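Local coordinates for recombination protein uvsY (Enterobacteria phage T4, PDB 4ZWS) that helps the UvsX recombinase assemble on single-stranded DNA and displace bound gp32, acting as the recombination mediator in phage DNA synthesis, at residues E9-D13 and K34-K38; I49-K53 and V96-L100. All blocks are in the same frame, centred on the assembly; numbering follows the deposited sequence.

Contact 1: residues E9-D13 and K34-K38; sequences ELKKD and KWLNK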
loop_
_atom_site.group_PDB
_atom_site.type_symbol
_atom_site.label_atom_id
_atom_site.label_comp_id
_atom_site.label_asym_id
_atom_site.label_seq_id
_atom_site.Cartn_x
_atom_site.Cartn_y
_atom_site.Cartn_z
ATOM N N GLU A 9 -14.383 -21.881 18.850
ATOM C CA GLU A 9 -15.336 -22.226 17.806
ATOM C C GLU A 9 -14.667 -22.426 16.441
ATOM O O GLU A 9 -14.973 -23.393 15.736
ATOM C CB GLU A 9 -16.420 -21.168 17.696
ATOM C CG GLU A 9 -17.515 -21.560 16.734
ATOM C CD GLU A 9 -18.665 -20.575 16.704
ATOM O OE1 GLU A 9 -19.600 -20.790 15.903
ATOM O OE2 GLU A 9 -18.639 -19.591 17.477
ATOM N N LEU A 10 -13.781 -21.505 16.054
ATOM C CA LEU A 10 -13.078 -21.633 14.784
ATOM C C LEU A 10 -12.203 -22.879 14.740
ATOM O O LEU A 10 -12.155 -23.581 13.719
ATOM C CB LEU A 10 -12.203 -20.412 14.511
ATOM C CG LEU A 10 -11.497 -20.426 13.150
ATOM C CD1 LEU A 10 -12.500 -20.389 12.013
ATOM C CD2 LEU A 10 -10.494 -19.307 13.021
ATOM N N LYS A 11 -11.534 -23.159 15.856
ATOM C CA LYS A 11 -10.633 -24.305 15.942
ATOM C C LYS A 11 -11.383 -25.589 15.655
ATOM O O LYS A 11 -10.903 -26.458 14.937
ATOM C CB LYS A 11 -9.991 -24.387 17.326
ATOM C CG LYS A 11 -8.993 -25.510 17.481
ATOM C CD LYS A 11 -8.714 -25.769 18.944
ATOM C CE LYS A 11 -7.357 -26.378 19.157
ATOM N NZ LYS A 11 -7.119 -26.669 20.597
ATOM N N LYS A 12 -12.587 -25.679 16.200
ATOM C CA LYS A 12 -13.444 -26.819 15.963
ATOM C C LYS A 12 -13.891 -26.836 14.497
ATOM O O LYS A 12 -13.874 -27.886 13.860
ATOM C CB LYS A 12 -14.618 -26.778 16.950
ATOM C CG LYS A 12 -15.686 -27.832 16.782
ATOM C CD LYS A 12 -16.798 -27.629 17.808
ATOM C CE LYS A 12 -17.383 -26.194 17.799
ATOM N NZ LYS A 12 -18.015 -25.730 16.518
ATOM N N ASP A 13 -14.235 -25.668 13.956
ATOM C CA ASP A 13 -14.798 -25.548 12.605
ATOM C C ASP A 13 -13.856 -25.940 11.466
ATOM O O ASP A 13 -14.289 -26.522 10.472
ATOM C CB ASP A 13 -15.253 -24.110 12.354
ATOM C CG ASP A 13 -16.597 -23.789 12.979
ATOM O OD1 ASP A 13 -17.305 -24.720 13.427
ATOM O OD2 ASP A 13 -16.922 -22.581 13.059
ATOM N N LYS A 34 -21.699 -18.567 8.129
ATOM C CA LYS A 34 -21.861 -18.439 9.578
ATOM C C LYS A 34 -20.987 -17.317 10.132
ATOM O O LYS A 34 -21.447 -16.476 10.900
ATOM C CB LYS A 34 -21.493 -19.731 10.296
ATOM C CG LYS A 34 -22.004 -19.786 11.727
ATOM C CD LYS A 34 -20.924 -20.196 12.696
ATOM C CE LYS A 34 -20.440 -21.594 12.490
ATOM N NZ LYS A 34 -19.292 -21.848 13.391
ATOM N N TRP A 35 -19.715 -17.326 9.745
ATOM C CA TRP A 35 -18.761 -16.336 10.233
ATOM C C TRP A 35 -18.984 -14.980 9.571
ATOM O O TRP A 35 -18.692 -13.946 10.158
ATOM C CB TRP A 35 -17.325 -16.817 10.024
ATOM C CG TRP A 35 -16.924 -17.863 11.025
ATOM C CD1 TRP A 35 -17.010 -19.211 10.878
ATOM C CD2 TRP A 35 -16.373 -17.637 12.329
ATOM N NE1 TRP A 35 -16.548 -19.842 12.004
ATOM C CE2 TRP A 35 -16.150 -18.896 12.911
ATOM C CE3 TRP A 35 -16.044 -16.493 13.057
ATOM C CZ2 TRP A 35 -15.617 -19.044 14.188
ATOM C CZ3 TRP A 35 -15.512 -16.643 14.330
ATOM C CH2 TRP A 35 -15.305 -17.909 14.879
ATOM N N LEU A 36 -19.530 -14.981 8.364
ATOM C CA LEU A 36 -19.888 -13.727 7.735
ATOM C C LEU A 36 -20.954 -13.033 8.567
ATOM O O LEU A 36 -20.888 -11.819 8.769
ATOM C CB LEU A 36 -20.366 -13.966 6.307
ATOM C CG LEU A 36 -20.551 -12.732 5.434
ATOM C CD1 LEU A 36 -19.302 -11.868 5.432
ATOM C CD2 LEU A 36 -20.858 -13.196 4.032
ATOM N N ASN A 37 -21.885 -13.813 9.111
ATOM C CA ASN A 37 -22.921 -13.288 10.009
ATOM C C ASN A 37 -22.401 -12.780 11.342
ATOM O O ASN A 37 -22.867 -11.752 11.823
ATOM C CB ASN A 37 -23.994 -14.338 10.242
ATOM C CG ASN A 37 -24.824 -14.560 9.018
ATOM O OD1 ASN A 37 -24.811 -13.725 8.112
ATOM N ND2 ASN A 37 -25.508 -15.701 8.945
ATOM N N LYS A 38 -21.459 -13.500 11.944
ATOM C CA LYS A 38 -20.830 -13.024 13.170
ATOM C C LYS A 38 -20.264 -11.633 12.916
ATOM O O LYS A 38 -20.574 -10.690 13.635
ATOM C CB LYS A 38 -19.722 -13.967 13.631
ATOM C CG LYS A 38 -20.203 -15.233 14.288
ATOM C CD LYS A 38 -19.030 -16.144 14.616
ATOM C CE LYS A 38 -19.381 -17.186 15.668
ATOM N NZ LYS A 38 -20.541 -18.041 15.296
#
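Asp13 OD2 takes bonds from Trp35 and Lys34, and Glu9 OE1 from Lys34 and Lys38, joining segment 9-13 to segment 34-38. The indole of Trp35 gives its N-H to Asp13 OD2 (NE1 to OD2 3.0 Å, N-H...O 156°). This bond uses the anti lone pair of the oxygen, and the carboxylate stands nearly perpendicular to the ring, at 86°. Lys34 NZ reaches the same oxygen from the syn side and also bridges to Glu9 OE1, 2.7 Å away, thereby linking acids one helical turn apart. Lys38 NZ adds a third salt bridge, 3.0 Å from Glu9 OE1. The two ammonium groups approach Glu9 OE1 from the same face of the carboxylate, Lys34 on the anti side and Lys38 on the syn side. Lys12 extends the network at one end through a weak bridge to Asp13 OD1, and the two acids probably offset the nearby lysine charges.

The two segments run antiparallel, at 166°, with their axes 13.1 Å apart at closest approach. Such a spacing is wide for helix packing, and long side chains, chiefly the indole, fill it. The benzo edge of Trp35 points at the backbone of Leu10, with CZ2 3.6 Å from Leu10 N. Leu10 CD1 lies over one indole face toward its rim, while the aliphatic part of Lys38, through CD, lines the opposite face. Glu9 reaches its two lysines along an extended chain, whereas Lys34 bends at its second and third side-chain torsions to bring NZ between the acids. Farther out, Ala113, Leu114 and Ile117 of helix 91-135 pack against Trp35, as does Leu6 of helix 3-14, and Leu10 also meets Leu36 of a second subunit.

Contact 2: residues I49-K53 and V96-L100; sequences IEAQK and VDTSL
Val96 O, against which Ile49 CG2 rests from across the interface, accepts two bonds from its own helix: the backbone N-H of Leu100 at 3.1 Å and the hydroxyl of Ser99, whose OG lies 2.6 Å away. The hydroxyl comes from well above the carbonyl plane. Ser99 OG is set for this by lying between its backbone N and carbonyl carbon (chi1 57°). Ile49 CG2 is 3.8 Å from both Val96 O and Ser99 OG.

The same methyl packs on Leu100, 3.7 Å from its CB and close to CD1, as the two side chains lie alongside, pointing opposite ways. Leu100 CD2 touches the aliphatic CG of Glu50 at 3.6 Å, with CD1 also near it. One turn along, Val96 CG1 presses on the backbone and CB of Lys53. This is close antiparallel pairing of the two long helices, 21-64 and 91-135, of a largely helical chain: the segment axes approach to 9.3 Å and run at 162°. Met46 and Ala56 of helix 21-64 extend the apolar seam beyond Leu100 and Val96.

At the flank, Lys53 stretches fully extended past Val96 to form a salt bridge with Asp97, NZ to OD1 2.5 Å. The ammonium meets OD1 from above the carboxylate, 59° out of its plane. Asp97 OD2 also makes a long, weak ion pair with Lys54 of a second subunit, where Thr98 packs on Leu47.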
loop_
_atom_site.group_PDB
_atom_site.type_symbol
_atom_site.label_atom_id
_atom_site.label_comp_id
_atom_site.label_asym_id
_atom_site.label_seq_id
_atom_site.Cartn_x
_atom_site.Cartn_y
_atom_site.Cartn_z
ATOM N N ILE A 49 -22.225 0.684 20.208
ATOM C CA ILE A 49 -21.301 1.050 21.279
ATOM C C ILE A 49 -20.738 2.464 21.082
ATOM O O ILE A 49 -20.624 3.226 22.047
ATOM C CB ILE A 49 -20.167 0.040 21.403
ATOM C CG1 ILE A 49 -20.719 -1.311 21.860
ATOM C CG2 ILE A 49 -19.106 0.523 22.382
ATOM C CD1 ILE A 49 -19.634 -2.377 21.922
ATOM N N GLU A 50 -20.396 2.823 19.843
ATOM C CA GLU A 50 -19.880 4.167 19.564
ATOM C C GLU A 50 -20.890 5.227 19.950
ATOM O O GLU A 50 -20.513 6.308 20.404
ATOM C CB GLU A 50 -19.522 4.338 18.085
ATOM C CG GLU A 50 -18.062 4.081 17.777
ATOM C CD GLU A 50 -17.762 4.048 16.287
ATOM O OE1 GLU A 50 -18.720 4.045 15.473
ATOM O OE2 GLU A 50 -16.563 4.012 15.932
ATOM N N ALA A 51 -22.171 4.902 19.816
ATOM C CA ALA A 51 -23.224 5.819 20.220
ATOM C C ALA A 51 -23.181 5.977 21.742
ATOM O O ALA A 51 -23.327 7.087 22.266
ATOM C CB ALA A 51 -24.577 5.323 19.763
ATOM N N GLN A 52 -22.997 4.865 22.449
ATOM C CA GLN A 52 -22.909 4.899 23.900
ATOM C C GLN A 52 -21.707 5.705 24.352
ATOM O O GLN A 52 -21.741 6.387 25.379
ATOM C CB GLN A 52 -22.807 3.501 24.481
ATOM C CG GLN A 52 -24.116 2.822 24.676
ATOM C CD GLN A 52 -23.939 1.472 25.306
ATOM O OE1 GLN A 52 -22.938 1.228 25.984
ATOM N NE2 GLN A 52 -24.905 0.580 25.096
ATOM N N LYS A 53 -20.635 5.596 23.587
ATOM C CA LYS A 53 -19.419 6.334 23.865
ATOM C C LYS A 53 -19.645 7.823 23.687
ATOM O O LYS A 53 -19.093 8.619 24.442
ATOM C CB LYS A 53 -18.277 5.878 22.962
ATOM C CG LYS A 53 -16.975 6.513 23.315
ATOM C CD LYS A 53 -15.874 6.020 22.426
ATOM C CE LYS A 53 -14.578 6.753 22.682
ATOM N NZ LYS A 53 -13.558 6.275 21.733
ATOM N N VAL A 96 -16.423 2.197 28.263
ATOM C CA VAL A 96 -17.114 2.165 26.985
ATOM C C VAL A 96 -16.110 2.025 25.848
ATOM O O VAL A 96 -16.365 1.323 24.875
ATOM C CB VAL A 96 -17.970 3.422 26.760
ATOM C CG1 VAL A 96 -18.817 3.228 25.538
ATOM C CG2 VAL A 96 -18.873 3.637 27.935
ATOM N N ASP A 97 -14.954 2.674 25.968
ATOM C CA ASP A 97 -14.016 2.588 24.866
ATOM C C ASP A 97 -13.221 1.315 24.889
ATOM O O ASP A 97 -12.693 0.928 23.865
ATOM C CB ASP A 97 -13.023 3.752 24.897
ATOM C CG ASP A 97 -12.229 3.876 23.599
ATOM O OD1 ASP A 97 -12.845 4.002 22.514
ATOM O OD2 ASP A 97 -10.976 3.799 23.665
ATOM N N THR A 98 -13.308 0.551 25.966
ATOM C CA THR A 98 -12.582 -0.699 25.977
ATOM C C THR A 98 -13.450 -1.719 25.270
ATOM O O THR A 98 -12.986 -2.433 24.383
ATOM C CB THR A 98 -12.222 -1.152 27.397
ATOM O OG1 THR A 98 -11.352 -0.188 27.999
ATOM C CG2 THR A 98 -11.522 -2.488 27.360
ATOM N N SER A 99 -14.716 -1.769 25.671
ATOM C CA SER A 99 -15.702 -2.612 25.015
ATOM C C SER A 99 -15.614 -2.396 23.511
ATOM O O SER A 99 -15.472 -3.367 22.765
ATOM C CB SER A 99 -17.103 -2.348 25.560
ATOM O OG SER A 99 -17.411 -0.992 25.390
ATOM N N LEU A 100 -15.711 -1.142 23.062
ATOM C CA LEU A 100 -15.556 -0.862 21.633
ATOM C C LEU A 100 -14.319 -1.470 20.972
ATOM O O LEU A 100 -14.431 -2.137 19.936
ATOM C CB LEU A 100 -15.516 0.641 21.393
ATOM C CG LEU A 100 -15.673 1.061 19.933
ATOM C CD1 LEU A 100 -16.981 0.650 19.292
ATOM C CD2 LEU A 100 -15.485 2.543 19.850
#

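In the fold
Helix 21-64 is the common element: contact 1 uses its earlier part to hold the short helix 3-14, and contact 2 its later part to pair with helix 91-135. Their centres lie about 24 Å apart on opposite sides of the chain's centre, and the nearest atoms are about 12 Å from each other, so the two do not touch. In sequence they come one after the other, with no overlap. Helix 91-135 joins them indirectly, since it also packs against Trp35 and Leu10 of contact 1. Both contacts border a second copy of the protein, which ties these intrachain helix pairs to the heptameric alpha barrel.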